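Local coordinates for protein lipolytic enzyme (Clostridium thermocellum, PDB 2VPT) that probably removes acetyl groups from xylan, acting as the family 3 carbohydrate esterase catalytic domain of a longer cellulosomal protein that also carries a dockerin, at residues 169-174 with 180-185; 14-19 with 88-93; 94-99 with 135-140; 66-71 with 108-113. All blocks are in the same frame, centred on the assembly; numbering follows the deposited sequence.

Contact 1: 169-174 with 180-185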
# COMPACT_ATOMS: atom_id res chain seq x y z
N ASN A 169 -9.03 -19.00 -12.08
CA ASN A 169 -9.95 -19.30 -10.98
C ASN A 169 -9.30 -19.40 -9.59
O ASN A 169 -10.01 -19.45 -8.59
CB ASN A 169 -10.73 -20.59 -11.29
CG ASN A 169 -11.62 -20.45 -12.53
OD1 ASN A 169 -12.29 -19.43 -12.71
ND2 ASN A 169 -11.60 -21.46 -13.38
N THR A 170 -7.97 -19.44 -9.53
CA THR A 170 -7.27 -19.42 -8.23
C THR A 170 -6.32 -18.22 -8.07
O THR A 170 -6.11 -17.73 -6.96
CB THR A 170 -6.44 -20.71 -7.98
OG1 THR A 170 -5.42 -20.86 -8.98
CG2 THR A 170 -7.35 -21.95 -8.00
N ASP A 171 -5.74 -17.77 -9.18
CA ASP A 171 -4.58 -16.88 -9.13
C ASP A 171 -4.90 -15.40 -9.25
O ASP A 171 -4.01 -14.57 -9.07
CB ASP A 171 -3.61 -17.26 -10.24
CG ASP A 171 -3.10 -18.69 -10.09
OD1 ASP A 171 -3.26 -19.27 -9.00
OD2 ASP A 171 -2.51 -19.21 -11.06
N ILE A 172 -6.14 -15.07 -9.60
CA ILE A 172 -6.57 -13.68 -9.75
C ILE A 172 -7.51 -13.27 -8.62
O ILE A 172 -8.40 -14.02 -8.23
CB ILE A 172 -7.24 -13.46 -11.12
CG1 ILE A 172 -6.22 -13.69 -12.25
CG2 ILE A 172 -7.86 -12.06 -11.23
CD1 ILE A 172 -4.94 -12.82 -12.16
N SER A 173 -7.28 -12.08 -8.09
CA SER A 173 -8.03 -11.57 -6.96
C SER A 173 -9.44 -11.13 -7.35
O SER A 173 -9.82 -11.14 -8.52
CB SER A 173 -7.29 -10.37 -6.36
OG SER A 173 -7.51 -9.21 -7.15
N TRP A 174 -10.20 -10.74 -6.34
CA TRP A 174 -11.54 -10.19 -6.51
C TRP A 174 -11.63 -9.00 -7.47
O TRP A 174 -12.70 -8.74 -8.02
CB TRP A 174 -12.08 -9.76 -5.13
CG TRP A 174 -11.19 -8.78 -4.45
CD1 TRP A 174 -10.12 -9.05 -3.64
CD2 TRP A 174 -11.27 -7.36 -4.55
NE1 TRP A 174 -9.53 -7.88 -3.23
CE2 TRP A 174 -10.22 -6.83 -3.77
CE3 TRP A 174 -12.13 -6.48 -5.21
CZ2 TRP A 174 -10.01 -5.46 -3.64
CZ3 TRP A 174 -11.92 -5.12 -5.07
CH2 TRP A 174 -10.87 -4.63 -4.29
N SER A 180 -4.20 -12.94 -6.68
CA SER A 180 -4.63 -13.35 -5.35
C SER A 180 -3.43 -13.71 -4.48
O SER A 180 -2.29 -13.75 -4.95
CB SER A 180 -5.48 -14.60 -5.49
OG SER A 180 -4.68 -15.64 -6.02
N GLU A 181 -3.68 -14.01 -3.21
CA GLU A 181 -2.63 -14.49 -2.33
C GLU A 181 -1.95 -15.75 -2.91
O GLU A 181 -0.73 -15.88 -2.87
CB GLU A 181 -3.22 -14.77 -0.95
CG GLU A 181 -2.23 -14.93 0.16
CD GLU A 181 -2.93 -14.84 1.52
OE1 GLU A 181 -3.90 -15.59 1.73
OE2 GLU A 181 -2.53 -14.00 2.36
N ILE A 182 -2.76 -16.67 -3.43
CA ILE A 182 -2.22 -17.86 -4.06
C ILE A 182 -1.38 -17.52 -5.29
O ILE A 182 -0.30 -18.06 -5.46
CB ILE A 182 -3.35 -18.85 -4.42
CG1 ILE A 182 -3.75 -19.61 -3.15
CG2 ILE A 182 -2.90 -19.85 -5.50
CD1 ILE A 182 -2.83 -20.78 -2.83
N GLY A 183 -1.85 -16.59 -6.11
CA GLY A 183 -1.09 -16.17 -7.27
C GLY A 183 0.25 -15.56 -6.88
O GLY A 183 1.26 -15.86 -7.49
N TYR A 184 0.25 -14.72 -5.85
CA TYR A 184 1.51 -14.15 -5.39
C TYR A 184 2.48 -15.20 -4.84
O TYR A 184 3.68 -15.06 -4.99
CB TYR A 184 1.28 -13.04 -4.35
CG TYR A 184 0.89 -11.70 -4.93
CD1 TYR A 184 1.74 -11.05 -5.81
CD2 TYR A 184 -0.26 -11.05 -4.54
CE1 TYR A 184 1.42 -9.79 -6.32
CE2 TYR A 184 -0.60 -9.81 -5.06
CZ TYR A 184 0.25 -9.18 -5.95
OH TYR A 184 -0.06 -7.92 -6.46
N LYS A 185 1.95 -16.25 -4.22
CA LYS A 185 2.79 -17.34 -3.76
C LYS A 185 3.45 -18.06 -4.92
O LYS A 185 4.63 -18.36 -4.87
CB LYS A 185 2.00 -18.34 -2.91
CG LYS A 185 1.81 -17.92 -1.48
CD LYS A 185 1.11 -19.02 -0.70
CE LYS A 185 1.84 -20.34 -0.70
NZ LYS A 185 1.17 -21.28 0.26
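The carboxylate of Asp-171 meets Ile-182 across the contact. The CG2 methyl of Ile-182 comes within 3.6 Å of Asp-171 OD1, from little out of the carboxylate plane. Thr-170 OG1 donates to the same Asp-171 OD1 at 2.7 Å from above that plane, 67° out of it. Asp-171 OD2 has further partners in Lys-186 (a salt bridge) and the backbone N of Asp-167, which restrict the rotation of the carboxylate.

Two backbone carbonyls then receive Ser-180. Ser-180 OG donates to Thr-170 O at 2.7 Å, in the carbonyl plane and on a lone pair. Ser-180 N donates to Asp-171 O at 2.9 Å, from well above that carbonyl plane. Ser-180 OG also accepts from Gly-183 N at 3.0 Å. This hydroxyl sits between its own backbone N and carbonyl carbon (chi1 64°), which turns it back to the helix start and lets it serve both partners. Gly-183 lies close against the other segment: its CA is 3.8 Å from Asp-171 O.

Ser-173 turns its hydroxyl to the intervening loop, where OG bonds to His-178 O and Asp-175 N. Trp-174 faces outward to the second subunit, where its ring meets His-178 of that chain.

Ser-180 is thus the N-cap of helix 181-203, and the 169-174 segment is tied to that cap. The loop between them carries Asp-175 and His-178. Their spacing and position fit the Asp-x-x-His block of SGNH hydrolases, which probably supplies two members of a catalytic triad.

Contact 2: 14-19 with 88-93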
# COMPACT_ATOMS: atom_id res chain seq x y z
N SER A 14 2.00 -1.92 -9.30
CA SER A 14 1.08 -2.47 -8.32
C SER A 14 1.33 -3.94 -8.04
O SER A 14 0.86 -4.44 -7.02
CB SER A 14 -0.38 -2.26 -8.69
OG SER A 14 -0.61 -2.70 -9.98
N CYS A 15 2.02 -4.63 -8.94
CA CYS A 15 2.34 -6.04 -8.72
C CYS A 15 3.43 -6.23 -7.68
O CYS A 15 3.55 -7.31 -7.12
CB CYS A 15 2.75 -6.73 -10.02
SG CYS A 15 1.51 -6.71 -11.32
N THR A 16 4.23 -5.19 -7.44
CA THR A 16 5.24 -5.18 -6.38
C THR A 16 4.71 -4.55 -5.09
O THR A 16 5.02 -5.02 -3.99
CB THR A 16 6.53 -4.49 -6.87
OG1 THR A 16 7.06 -5.26 -7.97
CG2 THR A 16 7.58 -4.39 -5.77
N GLU A 17 3.92 -3.49 -5.22
CA GLU A 17 3.27 -2.91 -4.04
C GLU A 17 2.28 -3.91 -3.44
O GLU A 17 2.16 -3.99 -2.21
CB GLU A 17 2.61 -1.57 -4.36
CG GLU A 17 2.11 -0.84 -3.11
CD GLU A 17 1.87 0.64 -3.33
OE1 GLU A 17 1.54 1.05 -4.46
OE2 GLU A 17 2.01 1.38 -2.34
N GLY A 18 1.60 -4.66 -4.31
CA GLY A 18 0.77 -5.78 -3.87
C GLY A 18 -0.73 -5.59 -3.90
O GLY A 18 -1.45 -6.11 -3.05
N MSE A 19 -1.24 -4.86 -4.89
CA MSE A 19 -2.68 -4.81 -5.05
C MSE A 19 -3.20 -6.22 -5.32
O MSE A 19 -2.47 -7.11 -5.75
CB MSE A 19 -3.07 -3.85 -6.17
CG MSE A 19 -2.81 -2.42 -5.84
SE MSE A 19 -3.62 -1.19 -7.11
CE MSE A 19 -3.66 0.40 -6.05
N PHE A 88 15.23 -6.15 -7.67
CA PHE A 88 14.24 -6.97 -8.31
C PHE A 88 13.32 -6.02 -9.07
O PHE A 88 12.47 -5.37 -8.47
CB PHE A 88 13.38 -7.74 -7.29
CG PHE A 88 14.06 -8.88 -6.57
CD1 PHE A 88 15.26 -9.43 -6.98
CD2 PHE A 88 13.42 -9.43 -5.47
CE1 PHE A 88 15.81 -10.52 -6.28
CE2 PHE A 88 13.97 -10.51 -4.78
CZ PHE A 88 15.15 -11.05 -5.20
N LEU A 89 13.50 -5.93 -10.39
CA LEU A 89 12.75 -4.97 -11.20
C LEU A 89 11.62 -5.67 -11.94
O LEU A 89 11.82 -6.65 -12.65
CB LEU A 89 13.71 -4.29 -12.19
CG LEU A 89 13.10 -3.24 -13.10
CD1 LEU A 89 12.60 -2.05 -12.29
CD2 LEU A 89 14.09 -2.78 -14.15
N TRP A 90 10.41 -5.15 -11.79
CA TRP A 90 9.23 -5.73 -12.41
C TRP A 90 8.36 -4.56 -12.85
O TRP A 90 7.61 -3.99 -12.04
CB TRP A 90 8.52 -6.67 -11.43
CG TRP A 90 7.37 -7.42 -12.02
CD1 TRP A 90 7.03 -7.50 -13.34
CD2 TRP A 90 6.41 -8.21 -11.32
NE1 TRP A 90 5.91 -8.27 -13.49
CE2 TRP A 90 5.52 -8.74 -12.26
CE3 TRP A 90 6.22 -8.53 -9.97
CZ2 TRP A 90 4.46 -9.55 -11.91
CZ3 TRP A 90 5.17 -9.35 -9.63
CH2 TRP A 90 4.30 -9.85 -10.59
N ILE A 91 8.47 -4.19 -14.13
CA ILE A 91 7.90 -2.92 -14.58
C ILE A 91 7.59 -2.94 -16.07
O ILE A 91 8.17 -3.73 -16.84
CB ILE A 91 8.89 -1.79 -14.24
CG1 ILE A 91 8.23 -0.41 -14.19
CG2 ILE A 91 10.10 -1.81 -15.16
CD1 ILE A 91 7.24 -0.21 -13.05
N GLY A 92 6.63 -2.11 -16.47
CA GLY A 92 6.32 -1.86 -17.89
C GLY A 92 4.92 -2.23 -18.30
O GLY A 92 4.47 -1.85 -19.38
N GLY A 93 4.20 -2.95 -17.45
CA GLY A 93 2.84 -3.30 -17.75
C GLY A 93 1.96 -2.07 -17.91
O GLY A 93 1.07 -2.04 -18.75
O HOH W 1 5.78 -4.81 -10.31
O HOH W 2 9.67 -6.28 -8.02
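Cys-15 lies over one face of the Trp-90 indole, in the GDSL-like block of an SGNH hydrolase. The short helix 14-17 follows strand 5-12 and begins with Ser-14, the probable nucleophile, whose OG bonds to His-178 NE2. Strand 86-90 lies parallel to strand 5-12 in the central sheet. Trp-90 comes from segment 88-93, on this strand.

The Cys-15 CB stands 3.6 Å from the centroid of the six-membered ring of Trp-90 and only 15° off the ring normal. This is a CH-pi contact. The Cys-15 SG is over the same ring at 4.5 Å from the centroid, a sulfur-aromatic contact. The indole reaches the helix because Trp-90 CG is anti to the backbone N (chi1 -174°), which extends the ring from the strand. Tyr-128 also meets this indole, with the two planes inclined.

Thr-16 and Trp-90 run past each other in opposite directions. Thr-16 OG1 approaches the ring obliquely, 3.9 Å from Trp-90 CE3. Its polar work goes through two waters. Water 2 donates to both Thr-16 OG1 and Phe-88 O, linking the helix to the strand backbone.

All three touching side chains are buried, so the waters satisfy polar groups inside the protein. Water 1 lies above the same indole face as Cys-15 CB; it accepts from Thr-16 OG1 at 2.7 Å and donates to Trp-90 O at 2.6 Å.

Contact 3: 94-99 with 135-140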
# COMPACT_ATOMS: atom_id res chain seq x y z
N ASN A 94 2.21 -1.05 -17.09
CA ASN A 94 1.40 0.15 -17.16
C ASN A 94 1.75 0.96 -18.41
O ASN A 94 0.86 1.63 -18.96
CB ASN A 94 1.51 1.01 -15.91
CG ASN A 94 0.84 0.39 -14.72
OD1 ASN A 94 1.39 0.37 -13.61
ND2 ASN A 94 -0.34 -0.15 -14.93
N ASP A 95 3.00 0.93 -18.85
CA ASP A 95 3.33 1.59 -20.15
C ASP A 95 2.42 1.05 -21.24
O ASP A 95 1.87 1.82 -22.03
CB ASP A 95 4.78 1.39 -20.52
CG ASP A 95 5.73 1.95 -19.49
OD1 ASP A 95 6.43 2.94 -19.77
OD2 ASP A 95 5.76 1.40 -18.35
N LEU A 96 2.23 -0.26 -21.28
CA LEU A 96 1.36 -0.87 -22.28
C LEU A 96 -0.10 -0.55 -22.03
O LEU A 96 -0.79 0.00 -22.90
CB LEU A 96 1.57 -2.38 -22.35
CG LEU A 96 0.64 -3.12 -23.31
CD1 LEU A 96 0.87 -2.68 -24.78
CD2 LEU A 96 0.81 -4.62 -23.19
N LEU A 97 -0.59 -0.86 -20.83
CA LEU A 97 -2.01 -0.85 -20.55
C LEU A 97 -2.55 0.56 -20.30
O LEU A 97 -3.71 0.83 -20.64
CB LEU A 97 -2.32 -1.79 -19.37
CG LEU A 97 -1.95 -3.25 -19.61
CD1 LEU A 97 -2.07 -4.05 -18.30
CD2 LEU A 97 -2.79 -3.90 -20.70
N LEU A 98 -1.73 1.45 -19.75
CA LEU A 98 -2.16 2.83 -19.47
C LEU A 98 -1.70 3.82 -20.54
O LEU A 98 -2.41 4.79 -20.80
CB LEU A 98 -1.65 3.33 -18.09
CG LEU A 98 -2.50 3.04 -16.85
CD1 LEU A 98 -3.30 1.74 -16.97
CD2 LEU A 98 -1.62 3.10 -15.59
N ASN A 99 -0.52 3.60 -21.12
CA ASN A 99 0.06 4.55 -22.06
C ASN A 99 0.02 4.08 -23.53
O ASN A 99 0.47 4.82 -24.38
CB ASN A 99 1.53 4.87 -21.71
CG ASN A 99 1.70 5.80 -20.52
OD1 ASN A 99 0.74 6.32 -19.94
ND2 ASN A 99 2.96 6.03 -20.16
N ILE A 135 -0.87 -8.45 -22.10
CA ILE A 135 0.47 -8.28 -21.54
C ILE A 135 1.51 -9.20 -22.21
O ILE A 135 2.70 -8.90 -22.21
CB ILE A 135 0.46 -8.50 -20.01
CG1 ILE A 135 1.67 -7.83 -19.36
CG2 ILE A 135 0.50 -9.99 -19.64
CD1 ILE A 135 1.70 -6.35 -19.43
N LYS A 136 1.05 -10.29 -22.83
CA LYS A 136 1.96 -11.22 -23.50
C LYS A 136 2.80 -10.52 -24.58
O LYS A 136 3.94 -10.89 -24.85
CB LYS A 136 1.19 -12.39 -24.11
CG LYS A 136 0.49 -13.29 -23.09
CD LYS A 136 -0.21 -14.46 -23.79
CE LYS A 136 -0.96 -15.34 -22.82
NZ LYS A 136 -1.76 -16.38 -23.54
N GLN A 137 2.24 -9.48 -25.20
CA GLN A 137 2.96 -8.75 -26.23
C GLN A 137 4.20 -8.06 -25.67
O GLN A 137 5.24 -7.98 -26.32
CB GLN A 137 2.05 -7.69 -26.86
CG GLN A 137 2.55 -7.19 -28.20
CD GLN A 137 1.67 -6.13 -28.84
OE1 GLN A 137 0.79 -5.54 -28.21
NE2 GLN A 137 1.92 -5.88 -30.11
N TYR A 138 4.08 -7.55 -24.45
CA TYR A 138 5.22 -6.94 -23.75
C TYR A 138 6.16 -8.02 -23.21
O TYR A 138 7.38 -7.91 -23.34
CB TYR A 138 4.72 -6.04 -22.62
CG TYR A 138 5.81 -5.42 -21.78
CD1 TYR A 138 6.84 -4.72 -22.36
CD2 TYR A 138 5.80 -5.54 -20.40
CE1 TYR A 138 7.83 -4.16 -21.61
CE2 TYR A 138 6.79 -4.99 -19.65
CZ TYR A 138 7.81 -4.30 -20.24
OH TYR A 138 8.84 -3.73 -19.51
N ASN A 139 5.61 -9.08 -22.64
CA ASN A 139 6.45 -10.19 -22.15
C ASN A 139 7.42 -10.64 -23.24
O ASN A 139 8.59 -10.91 -22.97
CB ASN A 139 5.60 -11.39 -21.74
CG ASN A 139 4.88 -11.20 -20.43
OD1 ASN A 139 5.12 -10.24 -19.69
ND2 ASN A 139 3.98 -12.12 -20.13
N ALA A 140 6.93 -10.72 -24.48
CA ALA A 140 7.74 -11.23 -25.58
C ALA A 140 9.05 -10.50 -25.75
O ALA A 140 10.04 -11.11 -26.15
CB ALA A 140 6.95 -11.17 -26.89
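Leu-96 reaches from helix 93-99 toward Ile-135 and Tyr-138 of segment 135-140, which holds the short helix 136-139. The CB bond already points at that segment. A chi1 of 177° then swings CG to the far side from the leucine's own N and carries the branch point straight out from the helix. There the chain forks. Leu-96 CD2 does most of the touching: it lies 4.0 Å from Ile-135 CA and 4.2 Å from Ile-135 CD1. Leu-96 CD2 also meets Tyr-138 CB at 4.2 Å, where the two side chains pass in opposite directions. The other methyl, Leu-96 CD1, turns to the more exposed side and comes no closer than 4.5 Å to Gln-137 OE1.

The Tyr-138 ring continues beyond CB, past Leu-96, and its OH bonds to Ile-91 O in segment 88-93. Asp-95, next to Leu-96, is turned to other work: OD1 bonds to Asn-103 and OD2 to Ile-68 N.

No hydrogen bond or salt bridge joins the two segments. One leucine methyl set against a backbone CA, an isoleucine methyl and a tyrosine CB gives a contact of dispersion and buried apolar surface alone, without the directional demands of a polar bond.

Contact 4: 66-71 with 108-113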
# COMPACT_ATOMS: atom_id res chain seq x y z
N TRP A 66 2.48 3.06 -11.64
CA TRP A 66 3.65 3.67 -12.24
C TRP A 66 4.15 2.97 -13.49
O TRP A 66 4.04 1.75 -13.63
CB TRP A 66 4.80 3.82 -11.27
CG TRP A 66 4.62 4.88 -10.24
CD1 TRP A 66 3.46 5.25 -9.62
CD2 TRP A 66 5.66 5.64 -9.63
NE1 TRP A 66 3.72 6.22 -8.68
CE2 TRP A 66 5.06 6.48 -8.67
CE3 TRP A 66 7.04 5.71 -9.82
CZ2 TRP A 66 5.80 7.36 -7.88
CZ3 TRP A 66 7.77 6.60 -9.05
CH2 TRP A 66 7.15 7.42 -8.10
N THR A 67 4.73 3.78 -14.37
CA THR A 67 5.31 3.35 -15.62
C THR A 67 6.83 3.42 -15.54
O THR A 67 7.40 3.99 -14.61
CB THR A 67 4.86 4.30 -16.74
OG1 THR A 67 5.30 5.62 -16.40
CG2 THR A 67 3.32 4.27 -16.90
N ILE A 68 7.49 2.85 -16.55
CA ILE A 68 8.93 2.90 -16.67
C ILE A 68 9.53 4.30 -16.51
O ILE A 68 10.45 4.48 -15.72
CB ILE A 68 9.39 2.22 -18.00
CG1 ILE A 68 9.24 0.70 -17.88
CG2 ILE A 68 10.81 2.59 -18.34
CD1 ILE A 68 9.24 -0.05 -19.18
N PRO A 69 9.04 5.30 -17.26
CA PRO A 69 9.66 6.62 -17.10
C PRO A 69 9.47 7.25 -15.72
O PRO A 69 10.33 8.01 -15.26
CB PRO A 69 9.01 7.46 -18.22
CG PRO A 69 7.80 6.75 -18.63
CD PRO A 69 8.05 5.29 -18.36
N GLN A 70 8.38 6.91 -15.04
CA GLN A 70 8.18 7.41 -13.69
C GLN A 70 9.18 6.78 -12.71
O GLN A 70 9.74 7.45 -11.87
CB GLN A 70 6.76 7.16 -13.24
CG GLN A 70 5.73 7.91 -14.03
CD GLN A 70 4.38 7.57 -13.48
OE1 GLN A 70 3.85 6.51 -13.76
NE2 GLN A 70 3.87 8.42 -12.60
N ILE A 71 9.40 5.47 -12.85
CA ILE A 71 10.46 4.81 -12.11
C ILE A 71 11.81 5.46 -12.44
O ILE A 71 12.57 5.80 -11.54
CB ILE A 71 10.51 3.30 -12.41
CG1 ILE A 71 9.22 2.61 -11.94
CG2 ILE A 71 11.74 2.66 -11.78
CD1 ILE A 71 9.02 2.49 -10.40
N SER A 108 15.09 -1.00 -21.64
CA SER A 108 16.51 -1.12 -21.94
C SER A 108 17.28 0.03 -21.32
O SER A 108 18.32 -0.16 -20.70
CB SER A 108 16.71 -1.12 -23.47
OG SER A 108 18.08 -1.32 -23.79
N ASN A 109 16.76 1.24 -21.50
CA ASN A 109 17.41 2.42 -20.95
C ASN A 109 17.41 2.45 -19.42
O ASN A 109 18.36 2.91 -18.81
CB ASN A 109 16.76 3.71 -21.50
CG ASN A 109 17.02 3.91 -22.97
OD1 ASN A 109 17.92 3.28 -23.55
ND2 ASN A 109 16.21 4.76 -23.59
N LEU A 110 16.31 1.98 -18.82
CA LEU A 110 16.24 1.91 -17.36
C LEU A 110 17.27 0.93 -16.79
O LEU A 110 17.89 1.23 -15.79
CB LEU A 110 14.81 1.54 -16.94
CG LEU A 110 14.60 1.31 -15.43
CD1 LEU A 110 15.03 2.53 -14.62
CD2 LEU A 110 13.14 0.99 -15.19
N ILE A 111 17.45 -0.22 -17.44
CA ILE A 111 18.49 -1.17 -17.02
C ILE A 111 19.86 -0.50 -17.07
O ILE A 111 20.62 -0.56 -16.12
CB ILE A 111 18.46 -2.45 -17.90
CG1 ILE A 111 17.18 -3.25 -17.63
CG2 ILE A 111 19.72 -3.31 -17.67
CD1 ILE A 111 16.86 -4.28 -18.70
N ASP A 112 20.15 0.17 -18.18
CA ASP A 112 21.43 0.87 -18.32
C ASP A 112 21.61 1.92 -17.23
O ASP A 112 22.68 2.05 -16.65
CB ASP A 112 21.55 1.57 -19.68
CG ASP A 112 21.66 0.60 -20.85
OD1 ASP A 112 21.82 -0.62 -20.63
OD2 ASP A 112 21.59 1.07 -22.00
N GLN A 113 20.54 2.66 -16.95
CA GLN A 113 20.56 3.70 -15.93
C GLN A 113 20.89 3.16 -14.54
O GLN A 113 21.68 3.74 -13.81
CB GLN A 113 19.21 4.41 -15.90
CG GLN A 113 19.12 5.53 -14.88
CD GLN A 113 17.73 6.16 -14.83
OE1 GLN A 113 16.93 5.98 -15.73
NE2 GLN A 113 17.44 6.88 -13.76
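This contact joins two helices of an alpha/beta/alpha fold: the first turn of helix 68-82 packs on helix 104-117. Leu-110 carries it. The CD2 methyl of Leu-110 meets Ile-71 CG2 at 4.0 Å and Ile-68 CG2 at 4.2 Å. The two isoleucines are three residues apart, so they lie about one turn from each other, and the single methyl touches both. With chi1 at 175°, Leu-110 extends away from its own backbone N, across to the neighbouring helix. The side chains of Ile-71 and Leu-110 meet at a slant. All three residues are buried. Leu-89 and Ile-91 of segment 88-93 pack against Leu-110, and Ile-91 also reaches Ile-68 and Ile-71.

The start of helix 68-82 is pinned by a polar bond. Thr-67 is the N-cap, and its N donates to Gln-70 OE1 at 2.9 Å, tilted 21° from the carbonyl plane of the amide. This is one half of a capping box. One turn along helix 104-117, Gln-113 NE2 bonds to Asn-76 OD1 and Ala-72 O, adding a polar tie between the helices.

Helix 68-82 leads from strand 59-62 into strand 86-90, and helix 104-117 leads from 86-90 into 122-126. Side-by-side helices of this kind are typical of successive beta-alpha-beta crossovers in the flavodoxin-like SGNH hydrolase fold.

Overall arrangement
Contacts 2, 3 and 4 have centres about 13 to 14 Å apart. Contact 2 touches contacts 3 and 4 through the residues just after Trp-90. Contacts 3 and 4 touch where helix 93-99 meets the start of helix 68-82. Their segments alternate along the chain, as do those of contacts 2 and 4. Contact 1 closes last in sequence, about 27 Å from contact 4 between centres and on the opposite side of the chain's centre. It meets contact 2 through Tyr-184 OH and Met-19 O. Contact 2 holds Ser-14, and the loop between the segments of contact 1 holds Asp-175 and His-178; together they probably form the triad.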